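Local coordinates for protein R.Ecl18kI (Enterobacter cloacae, PDB 2GB7) that recognises the double-stranded DNA sequence 5'-CCNGG-3', flipping nucleotides in doing so, and cuts it ahead of the first C as a type II restriction endonuclease, at residues R260-N264 against V265-D269; H20-T23 against P24-V28; N219-E223 against A224-V228; S278-K281 against Q282-K285. The protein carries 1 engineered substitution. All coordinates share one frame; numbering follows the deposited sequence.

Contact 1: R260-N264 against V265-D269; sequences RKWNN and VSYTD
From W262 to Y267 the backbone turns without any hydrogen bond between 260-264 and 265-269, and from V265 (psi 129°) it runs on in an extended form. V265 stands between the two aromatic side chains. Its CG1 presses against W262 O at 3.1 Å, a close carbon-to-oxygen contact, and lies at the edge of the indole, 4.1 Å from CE3 of W262. Chi1 of 47° at V265 tucks CG1 between the N and C of its own backbone and sets CG2 opposite the backbone N, where it lies 3.8 Å above one face of the Y267 ring, near the rim. The tyrosine lies roughly perpendicular to W262, bringing its OH to 3.5 Å from W262 CE3. A water sits in the plane of the Y267 ring and closes the turn: it donates to W262 O over 2.8 Å and is hydrogen-bonded to Y267 OH over 2.7 Å. V265 N is buried here without a partner in the model. This loop links helix 248-259 to helix 269-285, whose N-cap is T268, with OG1 bonded to E271 N. W262 NE1 bonds to N175 O ahead of strand 177-181, while Y267 OH bonds to Q168 NE2 on helix 166-171 and the tyrosine packs on K272 and I275 of helix 269-285.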
loop_
_atom_site.group_PDB
_atom_site.type_symbol
_atom_site.label_atom_id
_atom_site.label_comp_id
_atom_site.label_asym_id
_atom_site.label_seq_id
_atom_site.Cartn_x
_atom_site.Cartn_y
_atom_site.Cartn_z
ATOM N N ARG F 260 -13.343 -30.119 -13.832
ATOM C CA ARG F 260 -13.962 -31.355 -14.336
ATOM C C ARG F 260 -14.411 -32.282 -13.216
ATOM O O ARG F 260 -15.314 -33.099 -13.417
ATOM C CB ARG F 260 -13.024 -32.123 -15.263
ATOM C CG ARG F 260 -12.610 -31.379 -16.501
ATOM C CD ARG F 260 -11.839 -32.334 -17.388
ATOM N NE ARG F 260 -10.522 -31.808 -17.725
ATOM C CZ ARG F 260 -10.254 -31.039 -18.778
ATOM N NH1 ARG F 260 -11.214 -30.683 -19.628
ATOM N NH2 ARG F 260 -9.010 -30.627 -18.978
ATOM N N LYS F 261 -13.768 -32.177 -12.058
ATOM C CA LYS F 261 -14.139 -32.976 -10.895
ATOM C C LYS F 261 -15.478 -32.526 -10.289
ATOM O O LYS F 261 -16.095 -33.241 -9.490
ATOM C CB LYS F 261 -13.022 -32.957 -9.855
ATOM C CG LYS F 261 -11.671 -33.389 -10.391
ATOM C CD LYS F 261 -10.611 -33.157 -9.343
ATOM C CE LYS F 261 -9.206 -33.318 -9.905
ATOM N NZ LYS F 261 -8.866 -34.731 -10.178
ATOM N N TRP F 262 -15.946 -31.363 -10.710
ATOM C CA TRP F 262 -17.174 -30.789 -10.197
ATOM C C TRP F 262 -18.320 -30.900 -11.196
ATOM O O TRP F 262 -19.445 -30.475 -10.910
ATOM C CB TRP F 262 -16.919 -29.329 -9.844
ATOM C CG TRP F 262 -15.951 -29.221 -8.727
ATOM C CD1 TRP F 262 -14.619 -28.956 -8.815
ATOM C CD2 TRP F 262 -16.236 -29.427 -7.344
ATOM N NE1 TRP F 262 -14.049 -28.962 -7.546
ATOM C CE2 TRP F 262 -15.024 -29.234 -6.630
ATOM C CE3 TRP F 262 -17.407 -29.725 -6.633
ATOM C CZ2 TRP F 262 -14.945 -29.346 -5.234
ATOM C CZ3 TRP F 262 -17.335 -29.842 -5.252
ATOM C CH2 TRP F 262 -16.108 -29.656 -4.563
ATOM N N ASN F 263 -18.029 -31.480 -12.358
ATOM C CA ASN F 263 -18.983 -31.556 -13.461
ATOM C C ASN F 263 -20.309 -32.218 -13.136
ATOM O O ASN F 263 -21.361 -31.566 -13.204
ATOM C CB ASN F 263 -18.353 -32.231 -14.670
ATOM C CG ASN F 263 -18.085 -31.265 -15.780
ATOM O OD1 ASN F 263 -19.007 -30.627 -16.298
ATOM N ND2 ASN F 263 -16.816 -31.145 -16.169
ATOM N N ASN F 264 -20.267 -33.503 -12.801
ATOM C CA ASN F 264 -21.496 -34.221 -12.431
ATOM C C ASN F 264 -21.491 -34.686 -10.979
ATOM O O ASN F 264 -21.578 -35.887 -10.681
ATOM C CB ASN F 264 -21.850 -35.350 -13.418
ATOM C CG ASN F 264 -20.675 -36.280 -13.720
ATOM O OD1 ASN F 264 -20.632 -36.891 -14.788
ATOM N ND2 ASN F 264 -19.734 -36.403 -12.783
ATOM N N VAL F 265 -21.390 -33.710 -10.085
ATOM C CA VAL F 265 -21.434 -33.961 -8.653
ATOM C C VAL F 265 -22.894 -33.903 -8.193
ATOM O O VAL F 265 -23.629 -32.963 -8.510
ATOM C CB VAL F 265 -20.498 -32.974 -7.867
ATOM C CG1 VAL F 265 -20.703 -31.559 -8.335
ATOM C CG2 VAL F 265 -20.695 -33.072 -6.353
ATOM N N SER F 266 -23.315 -34.939 -7.474
ATOM C CA SER F 266 -24.628 -34.929 -6.853
ATOM C C SER F 266 -24.517 -34.339 -5.448
ATOM O O SER F 266 -23.734 -34.805 -4.607
ATOM C CB SER F 266 -25.291 -36.321 -6.873
ATOM O OG SER F 266 -24.384 -37.355 -6.525
ATOM N N TYR F 267 -25.274 -33.274 -5.225
ATOM C CA TYR F 267 -25.310 -32.613 -3.935
ATOM C C TYR F 267 -26.534 -33.045 -3.152
ATOM O O TYR F 267 -27.580 -33.351 -3.731
ATOM C CB TYR F 267 -25.360 -31.097 -4.108
ATOM C CG TYR F 267 -24.161 -30.502 -4.812
ATOM C CD1 TYR F 267 -22.945 -30.365 -4.154
ATOM C CD2 TYR F 267 -24.250 -30.069 -6.132
ATOM C CE1 TYR F 267 -21.842 -29.827 -4.789
ATOM C CE2 TYR F 267 -23.149 -29.511 -6.783
ATOM C CZ TYR F 267 -21.947 -29.394 -6.091
ATOM O OH TYR F 267 -20.845 -28.856 -6.703
ATOM N N THR F 268 -26.394 -33.064 -1.828
ATOM C CA THR F 268 -27.541 -33.154 -0.927
ATOM C C THR F 268 -28.453 -31.967 -1.207
ATOM O O THR F 268 -28.003 -30.958 -1.750
ATOM C CB THR F 268 -27.111 -33.086 0.563
ATOM O OG1 THR F 268 -26.464 -31.833 0.834
ATOM C CG2 THR F 268 -26.172 -34.236 0.913
ATOM N N ASP F 269 -29.721 -32.076 -0.833
ATOM C CA ASP F 269 -30.662 -30.985 -1.070
ATOM C C ASP F 269 -30.244 -29.714 -0.319
ATOM O O ASP F 269 -30.352 -28.603 -0.855
ATOM C CB ASP F 269 -32.094 -31.419 -0.723
ATOM C CG ASP F 269 -32.539 -32.660 -1.507
ATOM O OD1 ASP F 269 -32.162 -32.813 -2.689
ATOM O OD2 ASP F 269 -33.282 -33.490 -0.942
HETATM O O HOH W 1 -20.824 -28.637 -9.351
#

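Contact 2: H20-T23 against P24-V28; sequences HFIT and PFALV
I22 and L27 form a hydrophobic staple around T23, the N-cap of helix 24-34: the residue before the cap touches the fourth residue after it. Followed outward, I22 first meets A26, CB to CB at 4.0 Å. Its CG1, held between the backbone N and carbonyl carbon by chi1 of 65°, comes next and lies 4.1 Å from L27 N. Beyond it the chain runs straight, and CD1 ends 3.6 Å from L27 CA, with L27 CB slightly farther off; by these distances the end of the isoleucine rests on the root of the leucine. The isoleucine comes in across the leucine.

T23 supplies the polar half of the cap. Its side-chain OG1 accepts from A26 N at 3.0 Å with an N-H...O angle of 157°, answering an amide of the first turn that has no helical carbonyl before it. The T23 carbonyl serves the next amide, L27 N, in the first regular i to i+4 bond. P24 is the first helical residue, a place where an amide N-H would have no carbonyl of an earlier turn to meet, so its lack of one costs no helical bond.

The start of this helix lies near the bound DNA, with P24 packed on a phosphate. I22 O accepts from R119 NH1 on helix 102-134, and L27 also touches R119, so this arginine meets the backbone of one staple residue and the side chain of the other. The T23-P24 linkage itself brings T23 CB to 3.5 Å from P24 CD, inside usual van der Waals contact.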
loop_
_atom_site.group_PDB
_atom_site.type_symbol
_atom_site.label_atom_id
_atom_site.label_comp_id
_atom_site.label_asym_id
_atom_site.label_seq_id
_atom_site.Cartn_x
_atom_site.Cartn_y
_atom_site.Cartn_z
ATOM N N HIS F 20 -19.710 10.862 -13.360
ATOM C CA HIS F 20 -19.195 10.803 -14.719
ATOM C C HIS F 20 -18.387 9.589 -15.107
ATOM O O HIS F 20 -18.230 9.315 -16.293
ATOM C CB HIS F 20 -18.380 12.041 -15.023
ATOM C CG HIS F 20 -19.226 13.258 -15.191
ATOM N ND1 HIS F 20 -20.041 13.448 -16.286
ATOM C CD2 HIS F 20 -19.412 14.327 -14.387
ATOM C CE1 HIS F 20 -20.682 14.594 -16.155
ATOM N NE2 HIS F 20 -20.327 15.140 -15.007
ATOM N N PHE F 21 -17.860 8.877 -14.119
ATOM C CA PHE F 21 -17.102 7.665 -14.401
ATOM C C PHE F 21 -17.950 6.456 -14.149
ATOM O O PHE F 21 -18.538 6.325 -13.077
ATOM C CB PHE F 21 -15.880 7.572 -13.497
ATOM C CG PHE F 21 -14.813 8.530 -13.839
ATOM C CD1 PHE F 21 -13.779 8.165 -14.683
ATOM C CD2 PHE F 21 -14.846 9.827 -13.330
ATOM C CE1 PHE F 21 -12.775 9.073 -15.004
ATOM C CE2 PHE F 21 -13.864 10.718 -13.638
ATOM C CZ PHE F 21 -12.821 10.352 -14.474
ATOM N N ILE F 22 -17.972 5.539 -15.106
ATOM C CA ILE F 22 -18.559 4.233 -14.850
ATOM C C ILE F 22 -17.652 3.405 -13.931
ATOM O O ILE F 22 -16.446 3.684 -13.788
ATOM C CB ILE F 22 -18.908 3.492 -16.165
ATOM C CG1 ILE F 22 -17.642 3.155 -16.971
ATOM C CG2 ILE F 22 -19.903 4.330 -17.000
ATOM C CD1 ILE F 22 -17.922 2.320 -18.251
ATOM N N THR F 23 -18.243 2.403 -13.283
ATOM C CA THR F 23 -17.523 1.597 -12.300
ATOM C C THR F 23 -16.422 0.798 -13.006
ATOM O O THR F 23 -16.520 0.580 -14.226
ATOM C CB THR F 23 -18.481 0.654 -11.566
ATOM O OG1 THR F 23 -18.930 -0.362 -12.472
ATOM C CG2 THR F 23 -19.686 1.435 -11.027
ATOM N N PRO F 24 -15.374 0.391 -12.259
ATOM C CA PRO F 24 -14.328 -0.473 -12.797
ATOM C C PRO F 24 -14.912 -1.694 -13.477
ATOM O O PRO F 24 -14.533 -2.007 -14.605
ATOM C CB PRO F 24 -13.552 -0.896 -11.544
ATOM C CG PRO F 24 -13.670 0.291 -10.643
ATOM C CD PRO F 24 -15.092 0.758 -10.849
ATOM N N PHE F 25 -15.839 -2.397 -12.826
ATOM C CA PHE F 25 -16.419 -3.571 -13.492
ATOM C C PHE F 25 -17.196 -3.216 -14.755
ATOM O O PHE F 25 -17.102 -3.920 -15.767
ATOM C CB PHE F 25 -17.317 -4.381 -12.569
ATOM C CG PHE F 25 -17.792 -5.640 -13.197
ATOM C CD1 PHE F 25 -17.005 -6.787 -13.149
ATOM C CD2 PHE F 25 -18.993 -5.681 -13.899
ATOM C CE1 PHE F 25 -17.411 -7.953 -13.760
ATOM C CE2 PHE F 25 -19.403 -6.840 -14.507
ATOM C CZ PHE F 25 -18.619 -7.974 -14.446
ATOM N N ALA F 26 -17.984 -2.149 -14.691
ATOM C CA ALA F 26 -18.713 -1.698 -15.882
ATOM C C ALA F 26 -17.761 -1.405 -17.049
ATOM O O ALA F 26 -18.085 -1.704 -18.212
ATOM C CB ALA F 26 -19.543 -0.454 -15.558
ATOM N N LEU F 27 -16.609 -0.788 -16.754
ATOM C CA LEU F 27 -15.655 -0.449 -17.830
ATOM C C LEU F 27 -15.059 -1.716 -18.401
ATOM O O LEU F 27 -14.942 -1.875 -19.613
ATOM C CB LEU F 27 -14.538 0.488 -17.332
ATOM C CG LEU F 27 -13.370 0.770 -18.295
ATOM C CD1 LEU F 27 -13.876 1.402 -19.580
ATOM C CD2 LEU F 27 -12.278 1.673 -17.665
ATOM N N VAL F 28 -14.710 -2.638 -17.511
ATOM C CA VAL F 28 -14.159 -3.913 -17.952
ATOM C C VAL F 28 -15.204 -4.654 -18.778
ATOM O O VAL F 28 -14.889 -5.207 -19.825
ATOM C CB VAL F 28 -13.678 -4.785 -16.748
ATOM C CG1 VAL F 28 -13.395 -6.216 -17.215
ATOM C CG2 VAL F 28 -12.431 -4.205 -16.080
#

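Contact 3: N219-E223 against A224-V228; sequences NILYE and ANVVV
Three backbone hydrogen bonds join I220, L221 and Y222 to A224, V226 and N225. A224 N still makes a helical i to i+4 bond to I220 O, at 3.1 Å. Then the pattern changes: N225 N turns back to Y222 O, reaching it from above the carbonyl plane, and V226 N donates to L221 O at 2.9 Å with an N-H...O angle of 167°. A224 CB also rests against L221 O, at 3.4 Å. With N225 at positive phi (59°), this is a Schellman motif ending helix 215-223.

It is also the return corner of a beta-alpha-beta unit, in which strands 204-207 and 226-230 run parallel with the helix between them in sequence. The short axes of 219-223 and 226-228 pass 6.6 Å apart at 139°, so the chain doubles back well short of antiparallel.

Two apolar contacts line the corner. L221 CG lies opposite its carbonyl carbon (chi1 -71°), from where CD2 touches V226 CG1 at 3.8 Å and CD1 reaches V228 CG2 at 3.6 Å. Helix 191-199 packs against the same region: P193 on L221 and A224, V192 and V196 on V226. Separately, Y222 makes a cation-pi contact with R244.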
loop_
_atom_site.group_PDB
_atom_site.type_symbol
_atom_site.label_atom_id
_atom_site.label_comp_id
_atom_site.label_asym_id
_atom_site.label_seq_id
_atom_site.Cartn_x
_atom_site.Cartn_y
_atom_site.Cartn_z
ATOM N N ASN F 219 10.729 -17.432 -3.265
ATOM C CA ASN F 219 11.020 -18.542 -2.357
ATOM C C ASN F 219 10.228 -18.464 -1.057
ATOM O O ASN F 219 9.747 -19.470 -0.541
ATOM C CB ASN F 219 12.507 -18.572 -2.076
ATOM C CG ASN F 219 13.317 -19.012 -3.278
ATOM O OD1 ASN F 219 12.778 -19.543 -4.251
ATOM N ND2 ASN F 219 14.616 -18.769 -3.224
ATOM N N ILE F 220 10.056 -17.257 -0.535
ATOM C CA ILE F 220 9.233 -17.132 0.680
ATOM C C ILE F 220 7.788 -17.481 0.367
ATOM O O ILE F 220 7.150 -18.211 1.124
ATOM C CB ILE F 220 9.315 -15.703 1.252
ATOM C CG1 ILE F 220 10.725 -15.447 1.766
ATOM C CG2 ILE F 220 8.248 -15.491 2.306
ATOM C CD1 ILE F 220 11.040 -13.973 2.041
ATOM N N LEU F 221 7.279 -17.005 -0.767
ATOM C CA LEU F 221 5.928 -17.363 -1.184
ATOM C C LEU F 221 5.802 -18.885 -1.361
ATOM O O LEU F 221 4.815 -19.477 -0.961
ATOM C CB LEU F 221 5.546 -16.623 -2.488
ATOM C CG LEU F 221 5.338 -15.131 -2.223
ATOM C CD1 LEU F 221 5.182 -14.487 -3.577
ATOM C CD2 LEU F 221 4.096 -14.883 -1.339
ATOM N N TYR F 222 6.815 -19.483 -1.979
ATOM C CA TYR F 222 6.840 -20.931 -2.227
ATOM C C TYR F 222 6.697 -21.717 -0.935
ATOM O O TYR F 222 5.913 -22.690 -0.876
ATOM C CB TYR F 222 8.134 -21.287 -2.951
ATOM C CG TYR F 222 8.294 -22.753 -3.241
ATOM C CD1 TYR F 222 7.681 -23.321 -4.358
ATOM C CD2 TYR F 222 9.048 -23.552 -2.403
ATOM C CE1 TYR F 222 7.831 -24.671 -4.640
ATOM C CE2 TYR F 222 9.223 -24.909 -2.688
ATOM C CZ TYR F 222 8.601 -25.446 -3.793
ATOM O OH TYR F 222 8.785 -26.790 -4.046
ATOM N N GLU F 223 7.430 -21.298 0.090
ATOM C CA GLU F 223 7.367 -22.011 1.377
ATOM C C GLU F 223 5.988 -21.849 1.990
ATOM O O GLU F 223 5.532 -22.711 2.769
ATOM C CB GLU F 223 8.425 -21.446 2.316
ATOM C CG GLU F 223 8.597 -22.245 3.648
ATOM C CD GLU F 223 7.564 -21.916 4.722
ATOM O OE1 GLU F 223 7.074 -20.754 4.763
ATOM O OE2 GLU F 223 7.228 -22.835 5.517
ATOM N N ALA F 224 5.335 -20.727 1.660
ATOM C CA ALA F 224 3.983 -20.417 2.119
ATOM C C ALA F 224 2.877 -21.014 1.251
ATOM O O ALA F 224 1.685 -20.806 1.533
ATOM C CB ALA F 224 3.808 -18.883 2.268
ATOM N N ASN F 225 3.269 -21.801 0.237
ATOM C CA ASN F 225 2.342 -22.397 -0.717
ATOM C C ASN F 225 1.510 -21.348 -1.464
ATOM O O ASN F 225 0.338 -21.555 -1.778
ATOM C CB ASN F 225 1.477 -23.440 -0.027
ATOM C CG ASN F 225 2.307 -24.566 0.493
ATOM O OD1 ASN F 225 2.920 -25.307 -0.276
ATOM N ND2 ASN F 225 2.318 -24.722 1.790
ATOM N N VAL F 226 2.164 -20.254 -1.796
ATOM C CA VAL F 226 1.588 -19.239 -2.666
ATOM C C VAL F 226 2.391 -19.272 -3.954
ATOM O O VAL F 226 3.622 -19.212 -3.912
ATOM C CB VAL F 226 1.701 -17.840 -2.033
ATOM C CG1 VAL F 226 1.197 -16.788 -2.998
ATOM C CG2 VAL F 226 0.874 -17.762 -0.750
ATOM N N VAL F 227 1.700 -19.414 -5.079
ATOM C CA VAL F 227 2.392 -19.490 -6.368
ATOM C C VAL F 227 2.058 -18.268 -7.172
ATOM O O VAL F 227 0.884 -17.963 -7.349
ATOM C CB VAL F 227 1.956 -20.727 -7.174
ATOM C CG1 VAL F 227 2.785 -20.818 -8.419
ATOM C CG2 VAL F 227 2.169 -21.968 -6.343
ATOM N N VAL F 228 3.094 -17.562 -7.640
ATOM C CA VAL F 228 2.903 -16.371 -8.469
ATOM C C VAL F 228 2.601 -16.819 -9.892
ATOM O O VAL F 228 3.227 -17.772 -10.426
ATOM C CB VAL F 228 4.133 -15.472 -8.473
ATOM C CG1 VAL F 228 3.887 -14.196 -9.308
ATOM C CG2 VAL F 228 4.503 -15.118 -7.012
#

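Contact 4: S278-K281 against Q282-K285; sequences SILK and QIEK
Q282 places its CG opposite its own carbonyl carbon (chi1 -68°) and then runs extended (chi2 170°), which carries the amide back along the helix to S278 one turn earlier. There Q282 NE2 donates to S278 O at 3.0 Å with an N-H...O angle of 165°. The oxygen lies in the plane of the glutamine amide, but the donor stands above the plane of the S278 carbonyl. The regular helical bond from Q282 N, 3.1 Å to S278 O, arrives from the opposite face, so one carbonyl is gripped by backbone and side chain of the same residue.

The remaining bonds between 278-281 and 282-285 keep the i to i+4 pattern. I283 N reaches I279 O at 2.8 Å, nearly in line with the C=O bond, E284 N bonds to L280 O and K285 N to K281 O. On the face toward helix 290-302, I283 CD1 touches I279 CG2 at 3.9 Å, and both isoleucines pack on Y296 of that helix. K281 and K285 run alongside each other in the same direction. K285 CD sits 3.2 Å from K281 O, and K281 NZ lies 6.1 Å from K285 NZ, a group of like charge.

D140 of strand 140-141, outermost in the sheet of this chain, spans the buried polar pair: its OD1 accepts from Q282 NE2 and its OD2 bonds to S278 OG, while Q282 OE1 accepts from V141 N. With S278 O and D140 OD1 both taking hydrogens from NE2, and V141 N placed at OE1, the glutamine amide is fixed in its rotation and pins helix 269-285 to that strand.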
loop_
_atom_site.group_PDB
_atom_site.type_symbol
_atom_site.label_atom_id
_atom_site.label_comp_id
_atom_site.label_asym_id
_atom_site.label_seq_id
_atom_site.Cartn_x
_atom_site.Cartn_y
_atom_site.Cartn_z
ATOM N N SER F 278 -26.167 -18.878 -3.233
ATOM C CA SER F 278 -24.924 -18.190 -3.557
ATOM C C SER F 278 -24.916 -17.648 -4.992
ATOM O O SER F 278 -24.530 -16.515 -5.228
ATOM C CB SER F 278 -23.737 -19.131 -3.348
ATOM O OG SER F 278 -22.525 -18.418 -3.529
ATOM N N ILE F 279 -25.352 -18.472 -5.935
ATOM C CA ILE F 279 -25.440 -18.083 -7.341
ATOM C C ILE F 279 -26.471 -16.964 -7.523
ATOM O O ILE F 279 -26.165 -15.935 -8.141
ATOM C CB ILE F 279 -25.833 -19.282 -8.231
ATOM C CG1 ILE F 279 -24.698 -20.323 -8.259
ATOM C CG2 ILE F 279 -26.151 -18.809 -9.660
ATOM C CD1 ILE F 279 -25.097 -21.710 -8.846
ATOM N N LEU F 280 -27.673 -17.164 -6.963
ATOM C CA LEU F 280 -28.767 -16.184 -7.083
ATOM C C LEU F 280 -28.339 -14.832 -6.530
ATOM O O LEU F 280 -28.674 -13.797 -7.091
ATOM C CB LEU F 280 -30.061 -16.686 -6.419
ATOM C CG LEU F 280 -30.794 -17.834 -7.135
ATOM C CD1 LEU F 280 -31.862 -18.454 -6.254
ATOM C CD2 LEU F 280 -31.395 -17.386 -8.473
ATOM N N LYS F 281 -27.585 -14.855 -5.437
ATOM C CA LYS F 281 -26.973 -13.668 -4.850
ATOM C C LYS F 281 -26.032 -12.958 -5.824
ATOM O O LYS F 281 -26.038 -11.733 -5.964
ATOM C CB LYS F 281 -26.175 -14.114 -3.629
ATOM C CG LYS F 281 -25.777 -13.039 -2.666
ATOM C CD LYS F 281 -26.596 -13.121 -1.387
ATOM C CE LYS F 281 -26.329 -14.427 -0.633
ATOM N NZ LYS F 281 -27.017 -14.442 0.696
ATOM N N GLN F 282 -25.212 -13.736 -6.511
ATOM C CA GLN F 282 -24.271 -13.156 -7.460
ATOM C C GLN F 282 -24.959 -12.621 -8.711
ATOM O O GLN F 282 -24.564 -11.581 -9.222
ATOM C CB GLN F 282 -23.189 -14.169 -7.815
ATOM C CG GLN F 282 -22.279 -14.470 -6.630
ATOM C CD GLN F 282 -21.383 -15.643 -6.906
ATOM O OE1 GLN F 282 -20.290 -15.492 -7.475
ATOM N NE2 GLN F 282 -21.823 -16.823 -6.504
ATOM N N ILE F 283 -26.015 -13.293 -9.170
ATOM C CA ILE F 283 -26.800 -12.782 -10.302
ATOM C C ILE F 283 -27.372 -11.395 -9.970
ATOM O O ILE F 283 -27.443 -10.522 -10.848
ATOM C CB ILE F 283 -27.932 -13.736 -10.732
ATOM C CG1 ILE F 283 -27.367 -15.013 -11.350
ATOM C CG2 ILE F 283 -28.858 -13.052 -11.751
ATOM C CD1 ILE F 283 -28.392 -16.147 -11.446
ATOM N N GLU F 284 -27.744 -11.196 -8.705
ATOM C CA GLU F 284 -28.245 -9.903 -8.232
ATOM C C GLU F 284 -27.197 -8.823 -8.388
ATOM O O GLU F 284 -27.491 -7.738 -8.888
ATOM C CB GLU F 284 -28.637 -9.995 -6.764
ATOM C CG GLU F 284 -29.461 -8.832 -6.226
ATOM C CD GLU F 284 -30.184 -9.229 -4.957
ATOM O OE1 GLU F 284 -29.614 -10.024 -4.188
ATOM O OE2 GLU F 284 -31.319 -8.765 -4.724
ATOM N N LYS F 285 -25.982 -9.136 -7.934
ATOM C CA LYS F 285 -24.845 -8.222 -8.007
ATOM C C LYS F 285 -24.573 -7.829 -9.449
ATOM O O LYS F 285 -24.262 -6.681 -9.735
ATOM C CB LYS F 285 -23.592 -8.854 -7.374
ATOM C CG LYS F 285 -23.412 -8.624 -5.860
ATOM C CD LYS F 285 -24.680 -8.930 -5.037
ATOM C CE LYS F 285 -24.392 -9.129 -3.559
ATOM N NZ LYS F 285 -25.612 -9.686 -2.902
#

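Along the chain the order is contact 2, contact 3, contact 1, contact 4. Contacts 1 and 4 share helix 269-285: the first leads into its N-terminus, the second forms its last turns, and their centres are 20 Å apart. Contact 2 begins helix 24-34, its centre also 20 Å from that of contact 4; its F25 meets Y286, just past helix 269-285. Contact 3 stands apart, with centres about 33 Å from contacts 2 and 4, at the passage from helix 215-223 into strand 226-230 of the mixed sheet. Thus contact 2 lies at the DNA (nearest atoms about 4 Å), contact 3 belongs to the PDDEXK-type nuclease fold, and contacts 4 and 1 lie farther from the DNA, about 12 and 23 Å.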